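Local coordinates for probable sulfate-binding lipoprotein SubI (Mycobacterium tuberculosis, PDB 6DDN) that probably binds sulfate outside the cell membrane and serves as its carrier for uptake, at residues V142-R147 and G230-S235; G164-T169 and V211-G216. All coordinates share one frame; numbering follows the deposited sequence.

Contact 1. Residues V142-R147 and G230-S235; sequences VTFVVR and GDVLIS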
loop_
_atom_site.group_PDB
_atom_site.type_symbol
_atom_site.label_atom_id
_atom_site.label_comp_id
_atom_site.label_asym_id
_atom_site.label_seq_id
_atom_site.Cartn_x
_atom_site.Cartn_y
_atom_site.Cartn_z
ATOM N N VAL A 142 -2.961 -7.936 0.020
ATOM C CA VAL A 142 -1.994 -8.486 0.958
ATOM C C VAL A 142 -1.554 -9.861 0.475
ATOM O O VAL A 142 -2.378 -10.688 0.060
ATOM C CB VAL A 142 -2.599 -8.547 2.370
ATOM C CG1 VAL A 142 -1.618 -9.169 3.338
ATOM C CG2 VAL A 142 -3.000 -7.155 2.832
ATOM N N THR A 143 -0.248 -10.113 0.519
ATOM C CA THR A 143 0.307 -11.372 0.052
ATOM C C THR A 143 1.424 -11.818 0.985
ATOM O O THR A 143 1.970 -11.026 1.757
ATOM C CB THR A 143 0.836 -11.254 -1.384
ATOM O OG1 THR A 143 1.225 -12.546 -1.864
ATOM C CG2 THR A 143 2.032 -10.318 -1.431
ATOM N N PHE A 144 1.748 -13.109 0.913
ATOM C CA PHE A 144 2.871 -13.680 1.650
ATOM C C PHE A 144 4.098 -13.653 0.751
ATOM O O PHE A 144 4.156 -14.384 -0.240
ATOM C CB PHE A 144 2.588 -15.119 2.074
ATOM C CG PHE A 144 1.435 -15.276 3.020
ATOM C CD1 PHE A 144 1.131 -14.295 3.944
ATOM C CD2 PHE A 144 0.668 -16.431 2.998
ATOM C CE1 PHE A 144 0.072 -14.456 4.819
ATOM C CE2 PHE A 144 -0.392 -16.598 3.868
ATOM C CZ PHE A 144 -0.691 -15.609 4.781
ATOM N N VAL A 145 5.083 -12.833 1.089
ATOM C CA VAL A 145 6.384 -12.980 0.450
ATOM C C VAL A 145 7.093 -14.160 1.092
ATOM O O VAL A 145 7.109 -14.311 2.320
ATOM C CB VAL A 145 7.218 -11.693 0.551
ATOM C CG1 VAL A 145 8.551 -11.887 -0.153
ATOM C CG2 VAL A 145 6.472 -10.540 -0.077
ATOM N N VAL A 146 7.673 -15.011 0.250
ATOM C CA VAL A 146 8.157 -16.320 0.655
ATOM C C VAL A 146 9.496 -16.552 -0.028
ATOM O O VAL A 146 9.811 -15.941 -1.049
ATOM C CB VAL A 146 7.137 -17.422 0.287
ATOM C CG1 VAL A 146 7.335 -17.895 -1.146
ATOM C CG2 VAL A 146 7.210 -18.566 1.258
ATOM N N ARG A 147 10.300 -17.433 0.556
ATOM C CA ARG A 147 11.589 -17.696 -0.059
ATOM C C ARG A 147 11.428 -18.642 -1.244
ATOM O O ARG A 147 10.458 -19.400 -1.339
ATOM C CB ARG A 147 12.576 -18.236 0.971
ATOM C CG ARG A 147 13.103 -17.102 1.819
ATOM C CD ARG A 147 13.964 -17.515 2.994
ATOM N NE ARG A 147 13.973 -16.458 4.007
ATOM C CZ ARG A 147 14.428 -15.219 3.818
ATOM N NH1 ARG A 147 14.948 -14.850 2.654
ATOM N NH2 ARG A 147 14.377 -14.341 4.810
ATOM N N GLY A 230 13.453 -13.923 9.048
ATOM C CA GLY A 230 12.066 -14.325 8.946
ATOM C C GLY A 230 11.813 -15.324 7.828
ATOM O O GLY A 230 12.545 -15.408 6.843
ATOM N N ASP A 231 10.734 -16.089 7.994
ATOM C CA ASP A 231 10.343 -17.114 7.034
ATOM C C ASP A 231 9.272 -16.654 6.059
ATOM O O ASP A 231 9.201 -17.176 4.942
ATOM C CB ASP A 231 9.843 -18.361 7.769
ATOM C CG ASP A 231 10.821 -18.843 8.816
ATOM O OD1 ASP A 231 10.456 -18.862 10.012
ATOM O OD2 ASP A 231 11.960 -19.192 8.443
ATOM N N VAL A 232 8.437 -15.695 6.447
ATOM C CA VAL A 232 7.397 -15.163 5.576
ATOM C C VAL A 232 7.244 -13.678 5.871
ATOM O O VAL A 232 7.172 -13.274 7.037
ATOM C CB VAL A 232 6.056 -15.902 5.760
ATOM C CG1 VAL A 232 5.725 -16.044 7.237
ATOM C CG2 VAL A 232 4.937 -15.185 5.016
ATOM N N LEU A 233 7.216 -12.868 4.820
ATOM C CA LEU A 233 7.049 -11.427 4.931
ATOM C C LEU A 233 5.682 -11.051 4.376
ATOM O O LEU A 233 5.411 -11.263 3.188
ATOM C CB LEU A 233 8.159 -10.689 4.180
ATOM C CG LEU A 233 7.842 -9.271 3.699
ATOM C CD1 LEU A 233 7.886 -8.290 4.858
ATOM C CD2 LEU A 233 8.795 -8.846 2.592
ATOM N N ILE A 234 4.822 -10.510 5.232
ATOM C CA ILE A 234 3.541 -9.980 4.781
ATOM C C ILE A 234 3.788 -8.632 4.122
ATOM O O ILE A 234 4.409 -7.743 4.716
ATOM C CB ILE A 234 2.553 -9.859 5.950
ATOM C CG1 ILE A 234 2.730 -11.018 6.929
ATOM C CG2 ILE A 234 1.132 -9.837 5.435
ATOM C CD1 ILE A 234 1.680 -11.051 8.022
ATOM N N SER A 235 3.314 -8.475 2.889
ATOM C CA SER A 235 3.690 -7.317 2.091
ATOM C C SER A 235 2.637 -7.078 1.020
ATOM O O SER A 235 1.711 -7.873 0.840
ATOM C CB SER A 235 5.071 -7.517 1.459
ATOM O OG SER A 235 5.483 -6.362 0.752
HETATM O O HOH W 1 9.931 -18.934 2.923
#

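Contact 2. Residues G164-T169 and V211-G216; sequences GIEVIT and VKLRPG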
loop_
_atom_site.group_PDB
_atom_site.type_symbol
_atom_site.label_atom_id
_atom_site.label_comp_id
_atom_site.label_asym_id
_atom_site.label_seq_id
_atom_site.Cartn_x
_atom_site.Cartn_y
_atom_site.Cartn_z
ATOM N N GLY A 164 7.849 -22.180 15.065
ATOM C CA GLY A 164 9.118 -21.729 14.540
ATOM C C GLY A 164 9.043 -20.789 13.358
ATOM O O GLY A 164 10.089 -20.306 12.907
ATOM N N ILE A 165 7.852 -20.514 12.838
ATOM C CA ILE A 165 7.705 -19.603 11.708
ATOM C C ILE A 165 7.758 -18.173 12.230
ATOM O O ILE A 165 6.942 -17.777 13.069
ATOM C CB ILE A 165 6.395 -19.866 10.950
ATOM C CG1 ILE A 165 6.446 -21.221 10.243
ATOM C CG2 ILE A 165 6.125 -18.754 9.947
ATOM C CD1 ILE A 165 7.592 -21.356 9.271
ATOM N N GLU A 166 8.728 -17.399 11.747
ATOM C CA GLU A 166 8.819 -15.984 12.075
ATOM C C GLU A 166 8.216 -15.167 10.945
ATOM O O GLU A 166 8.591 -15.335 9.779
ATOM C CB GLU A 166 10.260 -15.535 12.318
ATOM C CG GLU A 166 10.345 -14.035 12.578
ATOM C CD GLU A 166 11.760 -13.501 12.599
ATOM O OE1 GLU A 166 12.700 -14.266 12.290
ATOM O OE2 GLU A 166 11.930 -12.307 12.928
ATOM N N VAL A 167 7.294 -14.280 11.297
ATOM C CA VAL A 167 6.632 -13.404 10.344
ATOM C C VAL A 167 7.321 -12.049 10.378
ATOM O O VAL A 167 7.570 -11.496 11.459
ATOM C CB VAL A 167 5.135 -13.268 10.662
ATOM C CG1 VAL A 167 4.518 -12.151 9.841
ATOM C CG2 VAL A 167 4.422 -14.589 10.414
ATOM N N ILE A 168 7.641 -11.518 9.203
ATOM C CA ILE A 168 8.184 -10.174 9.066
ATOM C C ILE A 168 7.049 -9.254 8.645
ATOM O O ILE A 168 6.431 -9.458 7.592
ATOM C CB ILE A 168 9.338 -10.131 8.054
ATOM C CG1 ILE A 168 10.411 -11.154 8.427
ATOM C CG2 ILE A 168 9.935 -8.736 7.990
ATOM C CD1 ILE A 168 10.947 -10.988 9.832
ATOM N N THR A 169 6.765 -8.245 9.472
ATOM C CA THR A 169 5.741 -7.253 9.186
ATOM C C THR A 169 6.103 -5.975 9.931
ATOM O O THR A 169 6.595 -6.047 11.067
ATOM C CB THR A 169 4.340 -7.732 9.592
ATOM O OG1 THR A 169 3.380 -6.696 9.348
ATOM C CG2 THR A 169 4.302 -8.125 11.061
ATOM N N VAL A 211 6.006 -12.498 15.698
ATOM C CA VAL A 211 6.590 -11.237 15.262
ATOM C C VAL A 211 7.476 -10.724 16.385
ATOM O O VAL A 211 7.001 -10.495 17.504
ATOM C CB VAL A 211 5.520 -10.201 14.888
ATOM C CG1 VAL A 211 6.174 -8.967 14.275
ATOM C CG2 VAL A 211 4.507 -10.808 13.925
ATOM N N LYS A 212 8.762 -10.571 16.095
ATOM C CA LYS A 212 9.709 -9.955 17.013
ATOM C C LYS A 212 10.350 -8.703 16.443
ATOM O O LYS A 212 10.529 -7.722 17.169
ATOM C CB LYS A 212 10.805 -10.960 17.405
ATOM C CG LYS A 212 11.831 -10.405 18.382
ATOM C CD LYS A 212 11.174 -9.967 19.683
ATOM C CE LYS A 212 12.173 -9.956 20.825
ATOM N NZ LYS A 212 13.423 -9.244 20.445
ATOM N N LEU A 213 10.695 -8.708 15.159
ATOM C CA LEU A 213 11.220 -7.521 14.506
ATOM C C LEU A 213 10.092 -6.537 14.217
ATOM O O LEU A 213 8.972 -6.934 13.882
ATOM C CB LEU A 213 11.939 -7.897 13.211
ATOM C CG LEU A 213 13.140 -8.832 13.354
ATOM C CD1 LEU A 213 13.772 -9.107 11.999
ATOM C CD2 LEU A 213 14.162 -8.242 14.316
ATOM N N ARG A 214 10.393 -5.249 14.352
ATOM C CA ARG A 214 9.421 -4.178 14.134
ATOM C C ARG A 214 10.020 -3.140 13.192
ATOM O O ARG A 214 10.352 -2.024 13.609
ATOM C CB ARG A 214 9.012 -3.537 15.463
ATOM C CG ARG A 214 7.756 -4.114 16.122
ATOM C CD ARG A 214 6.497 -3.975 15.262
ATOM N NE ARG A 214 5.309 -3.777 16.094
ATOM C CZ ARG A 214 4.082 -4.180 15.772
ATOM N NH1 ARG A 214 3.867 -4.813 14.628
ATOM N NH2 ARG A 214 3.069 -3.951 16.599
ATOM N N PRO A 215 10.176 -3.474 11.911
ATOM C CA PRO A 215 10.697 -2.490 10.957
ATOM C C PRO A 215 9.720 -1.339 10.757
ATOM O O PRO A 215 8.509 -1.467 10.946
ATOM C CB PRO A 215 10.879 -3.299 9.668
ATOM C CG PRO A 215 9.942 -4.444 9.807
ATOM C CD PRO A 215 9.907 -4.773 11.269
ATOM N N GLY A 216 10.278 -0.191 10.360
ATOM C CA GLY A 216 9.485 1.024 10.284
ATOM C C GLY A 216 8.537 1.090 9.107
ATOM O O GLY A 216 7.490 1.739 9.194
HETATM O O HOH W 2 8.745 -8.981 12.032
#

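Contact 1. Residues V142-R147 and G230-S235
Two antiparallel strands of the sheet in a type II periplasmic-binding-protein fold meet here, Val-142 to Arg-147 running against Val-232 to Ser-235. Thr-143 with Ser-235 and Val-145 with Leu-233 are hydrogen-bonded pairs, and Phe-144 with Ile-234 between them is non-hydrogen-bonded. Thr-143 N gives a 3.0 Å bond to Ser-235 O, and Leu-233 N one of 2.9 Å to Val-145 O. Beta-branched and aromatic residues suit these extended, buried strands. On one face Val-232 CG2 lies 3.8 Å from Phe-144 CB, the two side chains pointing the same way, while the Phe-144 ring reaches on to meet Trp-157 edge-to-face. On the other, Val-145 CB rests 3.8 Å from Leu-233 CD2, and helix 218-227 covers both through Phe-225. At the Val-142 end of the pairing, Val-142 CG1, anti to the backbone N (chi1 178°), meets Ile-234 CG2 at 3.5 Å.

Beyond the paired residues the segments diverge, and the long chain of Arg-147 spans the gap. Its NH2 donates to Gly-230 O at 2.9 Å, near the guanidinium plane and in the carbonyl plane; NE adds a weak bond. NH2 also holds Phe-225 O, and the guanidinium makes a cation-pi contact with the Phe-225 ring. With phi 87° and psi 156°, a CB on Gly-230 would jam against the preceding carbonyl O, so glycine fits. One water accepts from Arg-147 N and donates to Asp-231 O, at 2.8 Å from each.

Contact 2. Residues G164-T169 and V211-G216
The carboxylate of Glu-166 is the flat group here, and Leu-213 CG meets it at its OE2 edge, near its plane and 3.7 Å from Glu-166 OE2. Leu-213 CD1 is almost as near but further from that plane, the two side chains crossing at about a right angle. Glu-166 CG stands anti to the backbone N (chi1 177°) and the chain beyond is extended, which carries the carboxylate out to Leu-213. The puckered ring of Pro-215 turns its CD and CG to the backbone carbonyl of Thr-169, CD lying 3.6 Å from Thr-169 O; proline has no N-H to offer, and its CD carbon rests against this oxygen instead.

The side-chain packing is mainly apolar. Leu-213 CD1 packs 4.0 Å from Ile-168 CD1, side by side, and Thr-169 CG2 touches both methyls of Val-211, CG1 at 3.8 Å. Threonine suits this place because its methyl faces the valine while OG1 bonds to Asn-181. With no direct hydrogen bond across the segments, a water joins the backbones: it donates to Val-167 O and Leu-213 O, at 2.8 Å from each, and accepts weakly from Thr-169 N.

The loop 211-216 leaves helix 196-210 and leads into helix 218-227, which packs against Ile-168 and Pro-215, and strand 167-168 pairs in parallel with strand 232-236.

Overall arrangement
Following the chain, strand 138-147 comes first and contributes one half of contact 1. The short strand 167-168 of contact 2 follows, then helices 177-190 and 196-210, and the loop 211-216 comes back to that strand to close the inner loop. Helix 218-227 leads on to strand 232-236, whose return to 142-147 closes the outer loop. Both segments of contact 2 fall in the chain between those of contact 1, so the two loops nest and do not cross. Strand 232-236 ties them together, antiparallel to 138-147 and parallel to 167-168: Val-232 O probably accepts from Ile-168 N at 2.8 Å, and Asp-231 OD1 from Glu-166 N. Sheet, helix 218-227 and connecting loop are thus joined.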